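Local structure of oxalate biosynthetic component 1 (Burkholderia thailandensis, 5IKY) at residues Glu849-Asn860 and Val998-Ser1006. The protein makes oxalate in Burkholderia as a bifunctional enzyme of quorum sensing-dependent oxalogenesis, joining serine hydrolase and lyase activities in one chain. Numbering follows the deposited sequence.
Sequences EASMLHNRFALN and VRSLAGTTS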
ATOM      1  N   GLU A 849      22.573  -1.439 -21.446  1.00 77.03           N
ATOM      2  CA  GLU A 849      21.693  -1.921 -20.388  1.00 80.61           C
ATOM      3  C   GLU A 849      20.546  -2.772 -20.934  1.00 80.96           C
ATOM      4  O   GLU A 849      20.232  -3.827 -20.383  1.00 73.94           O
ATOM      5  CB  GLU A 849      21.139  -0.741 -19.586  1.00 78.84           C
ATOM      6  CG  GLU A 849      19.834  -1.042 -18.867  1.00 95.81           C
ATOM      7  CD  GLU A 849      19.077   0.209 -18.457  1.00116.33           C
ATOM      8  OE1 GLU A 849      18.323   0.754 -19.294  1.00118.41           O
ATOM      9  OE2 GLU A 849      19.228   0.643 -17.296  1.00130.53           O
ATOM     10  N   ALA A 850      19.941  -2.320 -22.029  1.00 64.82           N
ATOM     11  CA  ALA A 850      18.825  -3.037 -22.636  1.00 71.09           C
ATOM     12  C   ALA A 850      19.246  -4.418 -23.133  1.00 78.15           C
ATOM     13  O   ALA A 850      18.433  -5.342 -23.173  1.00 71.47           O
ATOM     14  CB  ALA A 850      18.230  -2.221 -23.777  1.00 56.64           C
ATOM     15  N   SER A 851      20.513  -4.551 -23.513  1.00 73.84           N
ATOM     16  CA  SER A 851      21.049  -5.834 -23.952  1.00 73.50           C
ATOM     17  C   SER A 851      21.000  -6.848 -22.813  1.00 77.25           C
ATOM     18  O   SER A 851      20.620  -8.002 -23.009  1.00 76.65           O
ATOM     19  CB  SER A 851      22.489  -5.682 -24.456  1.00 67.52           C
ATOM     20  OG  SER A 851      22.604  -4.623 -25.391  1.00 74.31           O
ATOM     21  N   MET A 852      21.385  -6.403 -21.622  1.00 74.00           N
ATOM     22  CA  MET A 852      21.415  -7.270 -20.451  1.00 71.91           C
ATOM     23  C   MET A 852      20.010  -7.544 -19.928  1.00 73.33           C
ATOM     24  O   MET A 852      19.719  -8.640 -19.448  1.00 69.34           O
ATOM     25  CB  MET A 852      22.278  -6.647 -19.349  1.00 76.46           C
ATOM     26  CG  MET A 852      23.720  -6.349 -19.762  1.00 76.90           C
ATOM     27  SD  MET A 852      24.773  -7.811 -19.879  1.00105.07           S
ATOM     28  CE  MET A 852      24.572  -8.275 -21.600  1.00 87.37           C
ATOM     29  N   LEU A 853      19.143  -6.541 -20.021  1.00 71.22           N
ATOM     30  CA  LEU A 853      17.760  -6.687 -19.587  1.00 69.41           C
ATOM     31  C   LEU A 853      17.022  -7.693 -20.463  1.00 60.61           C
ATOM     32  O   LEU A 853      16.244  -8.506 -19.964  1.00 56.41           O
ATOM     33  CB  LEU A 853      17.048  -5.333 -19.604  1.00 69.94           C
ATOM     34  CG  LEU A 853      17.440  -4.394 -18.461  1.00 72.65           C
ATOM     35  CD1 LEU A 853      16.901  -2.998 -18.677  1.00 86.10           C
ATOM     36  CD2 LEU A 853      16.929  -4.937 -17.156  1.00 66.56           C
ATOM     37  N   HIS A 854      17.268  -7.640 -21.768  1.00 60.93           N
ATOM     38  CA  HIS A 854      16.675  -8.608 -22.683  1.00 67.18           C
ATOM     39  C   HIS A 854      17.128 -10.018 -22.339  1.00 67.15           C
ATOM     40  O   HIS A 854      16.315 -10.935 -22.248  1.00 65.69           O
ATOM     41  CB  HIS A 854      17.039  -8.296 -24.132  1.00 61.65           C
ATOM     42  CG  HIS A 854      16.753  -9.424 -25.073  1.00 69.23           C
ATOM     43  ND1 HIS A 854      15.492  -9.680 -25.567  1.00 61.51           N
ATOM     44  CD2 HIS A 854      17.562 -10.377 -25.594  1.00 63.95           C
ATOM     45  CE1 HIS A 854      15.538 -10.737 -26.359  1.00 65.08           C
ATOM     46  NE2 HIS A 854      16.783 -11.178 -26.392  1.00 78.17           N
ATOM     47  N   ASN A 855      18.434 -10.177 -22.155  1.00 65.77           N
ATOM     48  CA  ASN A 855      19.015 -11.455 -21.766  1.00 63.82           C
ATOM     49  C   ASN A 855      18.372 -11.991 -20.494  1.00 70.24           C
ATOM     50  O   ASN A 855      18.057 -13.178 -20.389  1.00 65.17           O
ATOM     51  CB  ASN A 855      20.524 -11.309 -21.572  1.00 70.19           C
ATOM     52  CG  ASN A 855      21.178 -12.596 -21.130  1.00 83.66           C
ATOM     53  OD1 ASN A 855      21.552 -12.750 -19.967  1.00 86.28           O
ATOM     54  ND2 ASN A 855      21.317 -13.534 -22.056  1.00 90.25           N
ATOM     55  N   ARG A 856      18.176 -11.090 -19.537  1.00 66.97           N
ATOM     56  CA  ARG A 856      17.530 -11.397 -18.269  1.00 57.53           C
ATOM     57  C   ARG A 856      16.144 -12.011 -18.472  1.00 66.31           C
ATOM     58  O   ARG A 856      15.859 -13.105 -17.983  1.00 54.30           O
ATOM     59  CB  ARG A 856      17.423 -10.125 -17.427  1.00 56.27           C
ATOM     60  CG  ARG A 856      17.913 -10.254 -16.000  1.00 55.11           C
ATOM     61  CD  ARG A 856      17.838  -8.909 -15.286  1.00 57.04           C
ATOM     62  NE  ARG A 856      16.477  -8.376 -15.274  1.00 81.93           N
ATOM     63  CZ  ARG A 856      16.149  -7.173 -14.814  1.00 75.88           C
ATOM     64  NH1 ARG A 856      17.082  -6.369 -14.324  1.00 71.38           N
ATOM     65  NH2 ARG A 856      14.886  -6.770 -14.844  1.00 81.34           N
ATOM     66  N   PHE A 857      15.288 -11.297 -19.198  1.00 53.20           N
ATOM     67  CA  PHE A 857      13.913 -11.734 -19.423  1.00 64.94           C
ATOM     68  C   PHE A 857      13.824 -12.938 -20.355  1.00 69.30           C
ATOM     69  O   PHE A 857      12.931 -13.772 -20.215  1.00 70.82           O
ATOM     70  CB  PHE A 857      13.076 -10.584 -19.985  1.00 51.02           C
ATOM     71  CG  PHE A 857      12.714  -9.545 -18.963  1.00 53.71           C
ATOM     72  CD1 PHE A 857      11.802  -9.832 -17.962  1.00 49.34           C
ATOM     73  CD2 PHE A 857      13.281  -8.281 -19.004  1.00 50.32           C
ATOM     74  CE1 PHE A 857      11.463  -8.881 -17.020  1.00 48.64           C
ATOM     75  CE2 PHE A 857      12.946  -7.325 -18.064  1.00 59.18           C
ATOM     76  CZ  PHE A 857      12.036  -7.625 -17.070  1.00 55.27           C
ATOM     77  N   ALA A 858      14.744 -13.023 -21.310  1.00 64.50           N
ATOM     78  CA  ALA A 858      14.780 -14.158 -22.223  1.00 63.72           C
ATOM     79  C   ALA A 858      15.135 -15.431 -21.463  1.00 65.10           C
ATOM     80  O   ALA A 858      14.650 -16.515 -21.786  1.00 60.64           O
ATOM     81  CB  ALA A 858      15.772 -13.911 -23.347  1.00 55.51           C
ATOM     82  N   LEU A 859      15.984 -15.289 -20.450  1.00 67.63           N
ATOM     83  CA  LEU A 859      16.354 -16.412 -19.597  1.00 69.46           C
ATOM     84  C   LEU A 859      15.148 -16.866 -18.787  1.00 69.01           C
ATOM     85  O   LEU A 859      14.932 -18.063 -18.592  1.00 72.96           O
ATOM     86  CB  LEU A 859      17.508 -16.032 -18.669  1.00 69.84           C
ATOM     87  CG  LEU A 859      18.107 -17.173 -17.843  1.00 63.14           C
ATOM     88  CD1 LEU A 859      18.711 -18.227 -18.756  1.00 59.83           C
ATOM     89  CD2 LEU A 859      19.143 -16.648 -16.864  1.00 67.27           C
ATOM     90  N   ASN A 860      14.366 -15.898 -18.317  1.00 64.57           N
ATOM     91  CA  ASN A 860      13.116 -16.181 -17.620  1.00 59.65           C
ATOM     92  C   ASN A 860      12.168 -17.030 -18.458  1.00 66.82           C
ATOM     93  O   ASN A 860      11.482 -17.910 -17.936  1.00 65.97           O
ATOM     94  CB  ASN A 860      12.409 -14.878 -17.235  1.00 63.54           C
ATOM     95  CG  ASN A 860      12.955 -14.262 -15.962  1.00 56.35           C
ATOM     96  OD1 ASN A 860      13.984 -14.687 -15.437  1.00 74.28           O
ATOM     97  ND2 ASN A 860      12.262 -13.249 -15.461  1.00 57.07           N
ATOM     98  N   VAL A 998      11.829  -2.262  -7.201  1.00 55.54           N
ATOM     99  CA  VAL A 998      10.905  -2.363  -8.320  1.00 59.74           C
ATOM    100  C   VAL A 998      11.577  -2.901  -9.584  1.00 66.07           C
ATOM    101  O   VAL A 998      10.928  -3.544 -10.408  1.00 66.36           O
ATOM    102  CB  VAL A 998      10.245  -0.999  -8.623  1.00 53.97           C
ATOM    103  CG1 VAL A 998       9.385  -0.564  -7.452  1.00 55.48           C
ATOM    104  CG2 VAL A 998      11.299   0.053  -8.939  1.00 53.22           C
ATOM    105  N   ARG A 999      12.875  -2.656  -9.732  1.00 69.20           N
ATOM    106  CA  ARG A 999      13.587  -3.144 -10.908  1.00 77.30           C
ATOM    107  C   ARG A 999      13.808  -4.649 -10.809  1.00 70.04           C
ATOM    108  O   ARG A 999      13.726  -5.358 -11.815  1.00 68.08           O
ATOM    109  CB  ARG A 999      14.921  -2.423 -11.090  1.00 73.95           C
ATOM    110  CG  ARG A 999      15.447  -2.513 -12.516  1.00 89.50           C
ATOM    111  CD  ARG A 999      16.847  -1.939 -12.665  1.00100.72           C
ATOM    112  NE  ARG A 999      17.332  -2.093 -14.036  1.00109.42           N
ATOM    113  CZ  ARG A 999      18.614  -2.122 -14.383  1.00111.24           C
ATOM    114  NH1 ARG A 999      19.558  -2.010 -13.459  1.00110.40           N
ATOM    115  NH2 ARG A 999      18.952  -2.265 -15.657  1.00119.49           N
ATOM    116  N   SER A1000      14.078  -5.132  -9.598  1.00 53.29           N
ATOM    117  CA  SER A1000      14.177  -6.567  -9.363  1.00 58.90           C
ATOM    118  C   SER A1000      12.806  -7.225  -9.443  1.00 62.58           C
ATOM    119  O   SER A1000      12.677  -8.342  -9.943  1.00 58.77           O
ATOM    120  CB  SER A1000      14.814  -6.856  -8.006  1.00 66.68           C
ATOM    121  OG  SER A1000      16.179  -6.475  -7.987  1.00 76.45           O
ATOM    122  N   LEU A1001      11.786  -6.530  -8.945  1.00 67.12           N
ATOM    123  CA  LEU A1001      10.420  -7.037  -9.009  1.00 69.68           C
ATOM    124  C   LEU A1001       9.955  -7.188 -10.450  1.00 64.33           C
ATOM    125  O   LEU A1001       9.407  -8.221 -10.828  1.00 60.69           O
ATOM    126  CB  LEU A1001       9.464  -6.121  -8.248  1.00 66.91           C
ATOM    127  CG  LEU A1001       9.066  -6.584  -6.847  1.00 74.67           C
ATOM    128  CD1 LEU A1001       7.977  -5.690  -6.296  1.00 86.54           C
ATOM    129  CD2 LEU A1001       8.606  -8.027  -6.869  1.00 57.67           C
ATOM    130  N   ALA A1002      10.185  -6.152 -11.252  1.00 52.81           N
ATOM    131  CA  ALA A1002       9.784  -6.160 -12.656  1.00 55.15           C
ATOM    132  C   ALA A1002      10.493  -7.261 -13.440  1.00 61.79           C
ATOM    133  O   ALA A1002       9.997  -7.722 -14.467  1.00 67.24           O
ATOM    134  CB  ALA A1002      10.058  -4.802 -13.291  1.00 46.14           C
ATOM    135  N   GLY A1003      11.653  -7.683 -12.949  1.00 60.77           N
ATOM    136  CA  GLY A1003      12.440  -8.697 -13.625  1.00 55.49           C
ATOM    137  C   GLY A1003      12.174 -10.107 -13.134  1.00 62.08           C
ATOM    138  O   GLY A1003      12.753 -11.065 -13.646  1.00 62.98           O
ATOM    139  N   THR A1004      11.297 -10.240 -12.142  1.00 54.11           N
ATOM    140  CA  THR A1004      11.015 -11.544 -11.549  1.00 50.11           C
ATOM    141  C   THR A1004       9.526 -11.867 -11.559  1.00 58.16           C
ATOM    142  O   THR A1004       8.695 -11.004 -11.846  1.00 54.33           O
ATOM    143  CB  THR A1004      11.527 -11.627 -10.103  1.00 59.42           C
ATOM    144  OG1 THR A1004      11.058 -10.492  -9.363  1.00 60.42           O
ATOM    145  CG2 THR A1004      13.047 -11.644 -10.083  1.00 57.45           C
ATOM    146  N   THR A1005       9.193 -13.116 -11.246  1.00 55.04           N
ATOM    147  CA  THR A1005       7.802 -13.560 -11.252  1.00 60.17           C
ATOM    148  C   THR A1005       7.434 -14.310  -9.976  1.00 59.56           C
ATOM    149  O   THR A1005       6.306 -14.777  -9.829  1.00 71.10           O
ATOM    150  CB  THR A1005       7.500 -14.471 -12.463  1.00 57.07           C
ATOM    151  OG1 THR A1005       8.327 -15.641 -12.403  1.00 59.60           O
ATOM    152  CG2 THR A1005       7.756 -13.735 -13.772  1.00 49.55           C
ATOM    153  N   SER A1006       8.388 -14.424  -9.057  1.00 77.83           N
ATOM    154  CA  SER A1006       8.149 -15.104  -7.789  1.00 75.77           C
ATOM    155  C   SER A1006       7.193 -14.299  -6.915  1.00 75.13           C
ATOM    156  O   SER A1006       7.329 -13.082  -6.800  1.00 66.70           O
ATOM    157  CB  SER A1006       9.468 -15.343  -7.048  1.00 76.51           C
ATOM    158  OG  SER A1006       9.258 -16.036  -5.829  1.00 76.27           O
TER
HETATM  159  O   HOH W   1      13.381  -4.823 -14.552  1.00 70.06           O
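R999 leaves helix 998-1002 with CG anti to its backbone N (chi1 -159°) and stays extended to NE, which carries its guanidinium across to E849 and L853 on helix 849-860. There NH2 lies 3.3 Å from E849 OE2; the oxygen sits well out of the guanidinium plane, leaving a salt bridge of charge attraction alone. L853 crosses the arginine at about a right angle, CD1 at the guanidinium edge, while its CD2 lies over the rim of one face of the R856 guanidinium. The chain of R856 bends at chi3 (58°) and brings NH2 to 3.3 Å from G1003 CA; a water hydrogen-bonded to R999 O lies doubtfully close to this nitrogen. The axes of the two helical segments, 12.4 Å apart at closest approach, belong to the alpha/beta-hydrolase part of the enzyme, where 998-1002 follows the sheet strand 988-992. F857 turns its ring edge to the A1002 carbonyl, CE1 lying 3.2 Å from A1002 O, an oxygen also hydrogen-bonded by Y715 OH. M719 and A720 of helix 715-734 touch the same ring. One turn further on, N860 ND2 donates to G1003 O (2.9 Å) from above the carbonyl plane, while its OD1 accepts from D979 N.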